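Local coordinates for protein cytochrome C549 (Arthrospira maxima, PDB 1F1C) that binds one covalent heme c per subunit and is an extrinsic lumenal subunit of photosystem II, where it probably stabilises the oxygen-evolving complex, at residues V50-P54 against E55-L59; A58-T61 against P62-N66; Y111-A114 against G115-L119. All coordinates share one frame; numbering follows the deposited sequence.

Interaction 1: V50-P54 against E55-L59; sequences VNLSP and EALAL. With HEC (heme c), chain C.
L52 and L57 meet at their CD2 methyls, 4.4 Å apart, and both lean on the heme. L52 CD2 stands over the face of the porphyrin, 3.7 Å from heme C3A and on the same side as the axial ligand H39. L57 CD2 takes the propionate instead, lying over the flat of its carboxylate 3.8 Å from heme CGA. The opposite face of that carboxylate is covered by V50 CG1, which approaches heme CGA to 3.3 Å, so the acid group is sandwiched between two methyls. V50 reaches it because CG1 is anti to the backbone N (chi1 -167°). The acid oxygen O2A of the heme also comes within 2.5 Å of N51 O, a spacing consistent with a protonated acid group that donates to the carbonyl.

This pocket wall continues straight into an N-capped helix, the short turn 54-58. S53 is the N-cap: its OG accepts a weak hydrogen bond from A56 N at 3.3 Å, while S53 O takes a nearly straight one from L57 N at 3.0 Å (173°). The next bond of the helix runs from A58 N to P54 O. CG of L57 is anti to its carbonyl carbon (chi1 -71°), and CD2 ends on the propionate; an alanine here would probably uncover one carboxylate face and leave the L52 methyl without its neighbour.

The other side of the helix is looser. P54 and E55 are exposed and run alongside each other. The E55 chain bends at chi2, its CG close against S53 OG, and carries OE1 over one face of the proline ring, 3.5 Å from P54 CG.

Interaction 2: A58-T61 against P62-N66; sequences ALAT and PPRDN
In R64, chi1 (-57°) puts CG beside the backbone N and against A60 CB at 3.8 Å; the bend at chi2 (-62°) then brings the guanidinium back over P62. The chain reverses here through a cis-proline turn: the T61-P62 peptide is cis, the backbone angles of T61 and P62 fit a type VIb turn, and the CA atoms of A60 and P63 come within 4.6 Å without a direct hydrogen bond between the two arms. A CA-H...O contact from P63 CA to A60 O does cross the turn.

P62 CD lies 3.8 Å above the guanidinium plane of R64, near the rim of that face. The charge is met further on, by a salt bridge to D72 and a hydrogen bond to A69 O, which tie the turn to helix 67-75. A60 also touches the heme.

At the open ends of the two arms the fit is simpler packing. A58 O rests on P63 CB, and D65 turns its carboxylate to lie beside the alanine, with OD2 3.5 Å from A58 CB. A water links the arms through polar atoms, in the plane of the guanidinium at its edge: it accepts from R64 NE at 2.7 Å and donates to T61 O at 3.2 Å.

Interaction 3: Y111-A114 against G115-L119; sequences YNVA and GYILL
From Y111 to L118 the backbone is regular alpha helix, with G115 N, Y116 N, I117 N and L118 N each bonded to the carbonyl four residues back; the straightest, I117 N to V113 O, is 2.8 Å long at 177°. On the heme side V113 and I117 sit one turn apart and touch obliquely, V113 CG1 to I117 CD1 at 4.1 Å. I117 has CG1 anti to its carbonyl carbon (chi1 -69°), which lays that branch back along the helix, 3.3 Å from V113 O. Both side chains touch the heme. L118 does much the same on the next face, its CG packed 3.1 Å from A114 O.

This is the C-terminal helix of the cytochrome c fold, which crosses the N-terminal helix beside the heme. Y116 meets the ring of F31 on helix 21-34, the two planes inclined at about 55°, and V113 packs on V30 of the same helix. A114 and L118 pack against L70 of helix 67-75, while L118 and L119 both reach F8 on strand 7-9.

Overall arrangement
The three contacts follow one another along the chain. Interactions 1 and 2 are neighbours, with centres about 7 Å apart and A58 and L59 in common: helix 54-58 ends where the cis-proline turn begins, and L57 O and R64 N, 2.9 Å apart, probably form a hydrogen bond between them. Interaction 3 lies on helix 107-124, its centre about 14 Å from each of the others, yet in touch with both. I117 packs on L52 and L57 of interaction 1, and L118 on D65 and N66 of interaction 2. Residues from all three belong to the heme pocket, so segments distant in sequence close round one cofactor.

Interaction 1: V50-P54 against E55-L59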
loop_
_atom_site.group_PDB
_atom_site.type_symbol
_atom_site.label_atom_id
_atom_site.label_comp_id
_atom_site.label_asym_id
_atom_site.label_seq_id
_atom_site.Cartn_x
_atom_site.Cartn_y
_atom_site.Cartn_z
ATOM N N VAL A 50 6.354 -7.094 10.818
ATOM C CA VAL A 50 5.710 -5.887 11.342
ATOM C C VAL A 50 4.256 -6.187 11.748
ATOM O O VAL A 50 3.312 -5.688 11.126
ATOM C CB VAL A 50 5.732 -4.752 10.284
ATOM C CG1 VAL A 50 5.369 -3.427 10.925
ATOM C CG2 VAL A 50 7.102 -4.672 9.643
ATOM N N ASN A 51 4.108 -6.997 12.799
ATOM C CA ASN A 51 2.817 -7.445 13.347
ATOM C C ASN A 51 2.121 -6.457 14.291
ATOM O O ASN A 51 2.569 -5.329 14.468
ATOM C CB ASN A 51 3.027 -8.752 14.116
ATOM C CG ASN A 51 2.463 -9.948 13.401
ATOM O OD1 ASN A 51 2.786 -10.210 12.237
ATOM N ND2 ASN A 51 1.619 -10.700 14.096
ATOM N N LEU A 52 1.021 -6.907 14.902
ATOM C CA LEU A 52 0.281 -6.092 15.858
ATOM C C LEU A 52 0.497 -6.652 17.256
ATOM O O LEU A 52 -0.283 -6.384 18.173
ATOM C CB LEU A 52 -1.218 -6.059 15.539
ATOM C CG LEU A 52 -1.633 -5.254 14.300
ATOM C CD1 LEU A 52 -3.155 -5.077 14.285
ATOM C CD2 LEU A 52 -0.952 -3.893 14.322
ATOM N N SER A 53 1.560 -7.438 17.404
ATOM C CA SER A 53 1.909 -8.019 18.693
ATOM C C SER A 53 2.632 -6.935 19.477
ATOM O O SER A 53 3.233 -6.034 18.887
ATOM C CB SER A 53 2.841 -9.218 18.507
ATOM O OG SER A 53 4.109 -8.800 18.011
ATOM N N PRO A 54 2.586 -7.004 20.820
ATOM C CA PRO A 54 3.254 -6.002 21.656
ATOM C C PRO A 54 4.736 -5.870 21.319
ATOM O O PRO A 54 5.252 -4.761 21.180
ATOM C CB PRO A 54 3.019 -6.517 23.078
ATOM C CG PRO A 54 2.890 -7.992 22.900
ATOM C CD PRO A 54 2.042 -8.096 21.645
ATOM N N GLU A 55 5.417 -7.001 21.172
ATOM C CA GLU A 55 6.838 -6.984 20.842
ATOM C C GLU A 55 7.126 -6.177 19.572
ATOM O O GLU A 55 7.964 -5.274 19.581
ATOM C CB GLU A 55 7.357 -8.414 20.681
ATOM C CG GLU A 55 6.522 -9.277 19.749
ATOM C CD GLU A 55 5.893 -10.475 20.451
ATOM O OE1 GLU A 55 5.167 -10.282 21.456
ATOM O OE2 GLU A 55 6.129 -11.615 19.987
ATOM N N ALA A 56 6.431 -6.494 18.485
ATOM C CA ALA A 56 6.643 -5.788 17.227
ATOM C C ALA A 56 6.342 -4.296 17.379
ATOM O O ALA A 56 7.133 -3.442 16.965
ATOM C CB ALA A 56 5.772 -6.399 16.130
ATOM N N LEU A 57 5.195 -3.988 17.974
ATOM C CA LEU A 57 4.788 -2.603 18.186
ATOM C C LEU A 57 5.842 -1.840 18.982
ATOM O O LEU A 57 6.213 -0.721 18.635
ATOM C CB LEU A 57 3.457 -2.556 18.942
ATOM C CG LEU A 57 2.191 -2.992 18.199
ATOM C CD1 LEU A 57 0.977 -2.943 19.136
ATOM C CD2 LEU A 57 1.979 -2.060 17.012
ATOM N N ALA A 58 6.309 -2.455 20.065
ATOM C CA ALA A 58 7.310 -1.836 20.919
ATOM C C ALA A 58 8.622 -1.576 20.183
ATOM O O ALA A 58 9.342 -0.634 20.499
ATOM C CB ALA A 58 7.563 -2.714 22.131
ATOM N N LEU A 59 8.926 -2.405 19.192
ATOM C CA LEU A 59 10.166 -2.252 18.452
ATOM C C LEU A 59 10.058 -1.396 17.195
ATOM O O LEU A 59 11.022 -1.277 16.436
ATOM C CB LEU A 59 10.734 -3.631 18.109
ATOM C CG LEU A 59 11.637 -4.269 19.175
ATOM C CD1 LEU A 59 11.150 -3.915 20.559
ATOM C CD2 LEU A 59 11.675 -5.778 18.986
HETATM FE FE HEC C . -1.819 -1.858 8.773
HETATM C CHA HEC C . 1.480 -1.898 9.581
HETATM C CHB HEC C . -2.558 -0.721 12.003
HETATM C CHC HEC C . -5.128 -1.567 8.021
HETATM C CHD HEC C . -1.175 -3.407 5.838
HETATM N NA HEC C . -0.769 -1.348 10.387
HETATM C C1A HEC C . 0.590 -1.414 10.540
HETATM C C2A HEC C . 0.944 -1.042 11.884
HETATM C C3A HEC C . -0.164 -0.717 12.551
HETATM C C4A HEC C . -1.231 -0.949 11.642
HETATM C CMA HEC C . -0.291 -0.032 13.902
HETATM C CAA HEC C . 2.322 -0.980 12.450
HETATM C CBA HEC C . 2.646 -2.368 12.939
HETATM C CGA HEC C . 3.928 -2.396 13.720
HETATM O O1A HEC C . 4.587 -1.343 13.809
HETATM O O2A HEC C . 4.277 -3.468 14.244
HETATM N NB HEC C . -3.458 -1.257 9.761
HETATM C C1B HEC C . -3.592 -0.846 11.109
HETATM C C2B HEC C . -4.920 -0.426 11.406
HETATM C C3B HEC C . -5.612 -0.533 10.254
HETATM C C4B HEC C . -4.733 -1.108 9.261
HETATM C CMB HEC C . -5.478 0.033 12.743
HETATM C CAB HEC C . -6.931 -0.119 10.067
HETATM C CBB HEC C . -7.308 1.232 10.188
HETATM N NC HEC C . -2.906 -2.406 7.280
HETATM C C1C HEC C . -4.272 -2.230 7.127
HETATM C C2C HEC C . -4.730 -2.776 5.895
HETATM C C3C HEC C . -3.632 -3.244 5.232
HETATM C C4C HEC C . -2.496 -3.049 6.136
HETATM C CMC HEC C . -6.181 -2.890 5.433
HETATM C CAC HEC C . -3.660 -3.924 3.986
HETATM C CBC HEC C . -4.170 -3.303 2.805
HETATM N ND HEC C . -0.187 -2.459 7.867
HETATM C C1D HEC C . -0.084 -3.044 6.625
HETATM C C2D HEC C . 1.271 -3.317 6.289
HETATM C C3D HEC C . 2.010 -2.894 7.335
HETATM C C4D HEC C . 1.105 -2.387 8.331
HETATM C CMD HEC C . 1.769 -4.145 5.082
HETATM C CAD HEC C . 3.539 -2.863 7.426
HETATM C CBD HEC C . 4.130 -1.576 6.851
HETATM C CGD HEC C . 5.646 -1.497 7.009
HETATM O O1D HEC C . 6.138 -1.386 8.147
HETATM O O2D HEC C . 6.354 -1.553 5.985
#

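Interaction 2: A58-T61 against P62-N66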
loop_
_atom_site.group_PDB
_atom_site.type_symbol
_atom_site.label_atom_id
_atom_site.label_comp_id
_atom_site.label_asym_id
_atom_site.label_seq_id
_atom_site.Cartn_x
_atom_site.Cartn_y
_atom_site.Cartn_z
ATOM N N ALA A 58 6.309 -2.455 20.065
ATOM C CA ALA A 58 7.310 -1.836 20.919
ATOM C C ALA A 58 8.622 -1.576 20.183
ATOM O O ALA A 58 9.342 -0.634 20.499
ATOM C CB ALA A 58 7.563 -2.714 22.131
ATOM N N LEU A 59 8.926 -2.405 19.192
ATOM C CA LEU A 59 10.166 -2.252 18.452
ATOM C C LEU A 59 10.058 -1.396 17.195
ATOM O O LEU A 59 11.022 -1.277 16.436
ATOM C CB LEU A 59 10.734 -3.631 18.109
ATOM C CG LEU A 59 11.637 -4.269 19.175
ATOM C CD1 LEU A 59 11.150 -3.915 20.559
ATOM C CD2 LEU A 59 11.675 -5.778 18.986
ATOM N N ALA A 60 8.888 -0.797 16.985
ATOM C CA ALA A 60 8.673 0.065 15.829
ATOM C C ALA A 60 9.325 1.419 16.105
ATOM O O ALA A 60 9.796 1.675 17.214
ATOM C CB ALA A 60 7.176 0.246 15.581
ATOM N N THR A 61 9.349 2.289 15.104
ATOM C CA THR A 61 9.943 3.610 15.281
ATOM C C THR A 61 9.014 4.716 14.813
ATOM O O THR A 61 8.798 4.888 13.621
ATOM C CB THR A 61 11.264 3.737 14.510
ATOM O OG1 THR A 61 12.215 2.809 15.048
ATOM C CG2 THR A 61 11.815 5.157 14.629
ATOM N N PRO A 62 8.442 5.477 15.752
ATOM C CA PRO A 62 8.635 5.336 17.198
ATOM C C PRO A 62 7.798 4.151 17.675
ATOM O O PRO A 62 6.999 3.606 16.909
ATOM C CB PRO A 62 8.102 6.657 17.767
ATOM C CG PRO A 62 8.013 7.576 16.573
ATOM C CD PRO A 62 7.619 6.653 15.455
ATOM N N PRO A 63 7.983 3.729 18.936
ATOM C CA PRO A 63 7.198 2.600 19.433
ATOM C C PRO A 63 5.714 2.900 19.240
ATOM O O PRO A 63 5.272 4.014 19.470
ATOM C CB PRO A 63 7.585 2.536 20.908
ATOM C CG PRO A 63 9.012 3.008 20.893
ATOM C CD PRO A 63 8.954 4.187 19.945
ATOM N N ARG A 64 4.960 1.910 18.794
ATOM C CA ARG A 64 3.533 2.074 18.586
ATOM C C ARG A 64 2.807 1.308 19.681
ATOM O O ARG A 64 1.730 0.764 19.457
ATOM C CB ARG A 64 3.151 1.524 17.213
ATOM C CG ARG A 64 3.909 2.168 16.057
ATOM C CD ARG A 64 3.604 3.660 15.974
ATOM N NE ARG A 64 4.189 4.284 14.784
ATOM C CZ ARG A 64 3.870 5.497 14.347
ATOM N NH1 ARG A 64 2.967 6.225 14.998
ATOM N NH2 ARG A 64 4.450 5.979 13.258
ATOM N N ASP A 65 3.411 1.272 20.867
ATOM C CA ASP A 65 2.844 0.547 21.999
ATOM C C ASP A 65 2.030 1.362 23.005
ATOM O O ASP A 65 1.904 0.969 24.162
ATOM C CB ASP A 65 3.947 -0.223 22.742
ATOM C CG ASP A 65 5.086 0.675 23.202
ATOM O OD1 ASP A 65 4.940 1.919 23.150
ATOM O OD2 ASP A 65 6.133 0.132 23.628
ATOM N N ASN A 66 1.486 2.490 22.567
ATOM C CA ASN A 66 0.632 3.322 23.417
ATOM C C ASN A 66 -0.447 3.944 22.535
ATOM O O ASN A 66 -0.248 4.136 21.336
ATOM C CB ASN A 66 1.427 4.424 24.141
ATOM C CG ASN A 66 2.177 5.334 23.193
ATOM O OD1 ASN A 66 3.295 5.037 22.789
ATOM N ND2 ASN A 66 1.562 6.443 22.828
HETATM O O HOH W 1 5.967 3.576 12.938
#

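Interaction 3: Y111-A114 against G115-L119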
loop_
_atom_site.group_PDB
_atom_site.type_symbol
_atom_site.label_atom_id
_atom_site.label_comp_id
_atom_site.label_asym_id
_atom_site.label_seq_id
_atom_site.Cartn_x
_atom_site.Cartn_y
_atom_site.Cartn_z
ATOM N N TYR A 111 -8.977 6.276 18.681
ATOM C CA TYR A 111 -8.690 6.061 20.092
ATOM C C TYR A 111 -9.171 4.662 20.518
ATOM O O TYR A 111 -8.482 3.952 21.260
ATOM C CB TYR A 111 -9.410 7.149 20.896
ATOM C CG TYR A 111 -9.389 6.980 22.402
ATOM C CD1 TYR A 111 -8.332 7.478 23.166
ATOM C CD2 TYR A 111 -10.467 6.383 23.071
ATOM C CE1 TYR A 111 -8.358 7.398 24.571
ATOM C CE2 TYR A 111 -10.500 6.294 24.463
ATOM C CZ TYR A 111 -9.447 6.808 25.204
ATOM O OH TYR A 111 -9.511 6.770 26.577
ATOM N N ASN A 112 -10.355 4.281 20.036
ATOM C CA ASN A 112 -10.971 2.987 20.350
ATOM C C ASN A 112 -10.214 1.817 19.695
ATOM O O ASN A 112 -9.946 0.785 20.335
ATOM C CB ASN A 112 -12.436 2.977 19.873
ATOM C CG ASN A 112 -13.292 4.063 20.538
ATOM O OD1 ASN A 112 -14.294 4.494 19.977
ATOM N ND2 ASN A 112 -12.906 4.489 21.732
ATOM N N VAL A 113 -9.878 1.975 18.417
ATOM C CA VAL A 113 -9.163 0.926 17.713
ATOM C C VAL A 113 -7.822 0.714 18.411
ATOM O O VAL A 113 -7.368 -0.424 18.559
ATOM C CB VAL A 113 -8.921 1.294 16.224
ATOM C CG1 VAL A 113 -8.301 0.109 15.487
ATOM C CG2 VAL A 113 -10.225 1.680 15.570
ATOM N N ALA A 114 -7.205 1.810 18.849
ATOM C CA ALA A 114 -5.920 1.746 19.541
ATOM C C ALA A 114 -6.047 0.938 20.833
ATOM O O ALA A 114 -5.180 0.127 21.166
ATOM C CB ALA A 114 -5.423 3.163 19.845
ATOM N N GLY A 115 -7.134 1.170 21.565
ATOM C CA GLY A 115 -7.351 0.440 22.794
ATOM C C GLY A 115 -7.598 -1.023 22.483
ATOM O O GLY A 115 -7.111 -1.910 23.188
ATOM N N TYR A 116 -8.365 -1.277 21.427
ATOM C CA TYR A 116 -8.673 -2.646 21.018
ATOM C C TYR A 116 -7.386 -3.404 20.696
ATOM O O TYR A 116 -7.132 -4.482 21.242
ATOM C CB TYR A 116 -9.583 -2.648 19.780
ATOM C CG TYR A 116 -9.788 -4.025 19.201
ATOM C CD1 TYR A 116 -10.508 -4.992 19.896
ATOM C CD2 TYR A 116 -9.224 -4.377 17.976
ATOM C CE1 TYR A 116 -10.659 -6.279 19.390
ATOM C CE2 TYR A 116 -9.372 -5.656 17.459
ATOM C CZ TYR A 116 -10.090 -6.602 18.173
ATOM O OH TYR A 116 -10.230 -7.876 17.672
ATOM N N ILE A 117 -6.583 -2.840 19.799
ATOM C CA ILE A 117 -5.327 -3.463 19.411
ATOM C C ILE A 117 -4.484 -3.818 20.633
ATOM O O ILE A 117 -3.999 -4.940 20.738
ATOM C CB ILE A 117 -4.500 -2.537 18.472
ATOM C CG1 ILE A 117 -5.198 -2.421 17.100
ATOM C CG2 ILE A 117 -3.065 -3.077 18.344
ATOM C CD1 ILE A 117 -4.533 -1.442 16.095
ATOM N N LEU A 118 -4.326 -2.868 21.555
ATOM C CA LEU A 118 -3.523 -3.079 22.763
ATOM C C LEU A 118 -4.155 -4.067 23.739
ATOM O O LEU A 118 -3.469 -4.639 24.593
ATOM C CB LEU A 118 -3.282 -1.747 23.493
ATOM C CG LEU A 118 -2.589 -0.598 22.744
ATOM C CD1 LEU A 118 -2.602 0.639 23.636
ATOM C CD2 LEU A 118 -1.169 -0.976 22.366
ATOM N N LEU A 119 -5.461 -4.267 23.623
ATOM C CA LEU A 119 -6.156 -5.185 24.508
ATOM C C LEU A 119 -5.936 -6.651 24.145
ATOM O O LEU A 119 -5.679 -7.468 25.018
ATOM C CB LEU A 119 -7.655 -4.900 24.490
ATOM C CG LEU A 119 -8.520 -5.845 25.338
ATOM C CD1 LEU A 119 -8.218 -5.658 26.816
ATOM C CD2 LEU A 119 -9.989 -5.557 25.058
#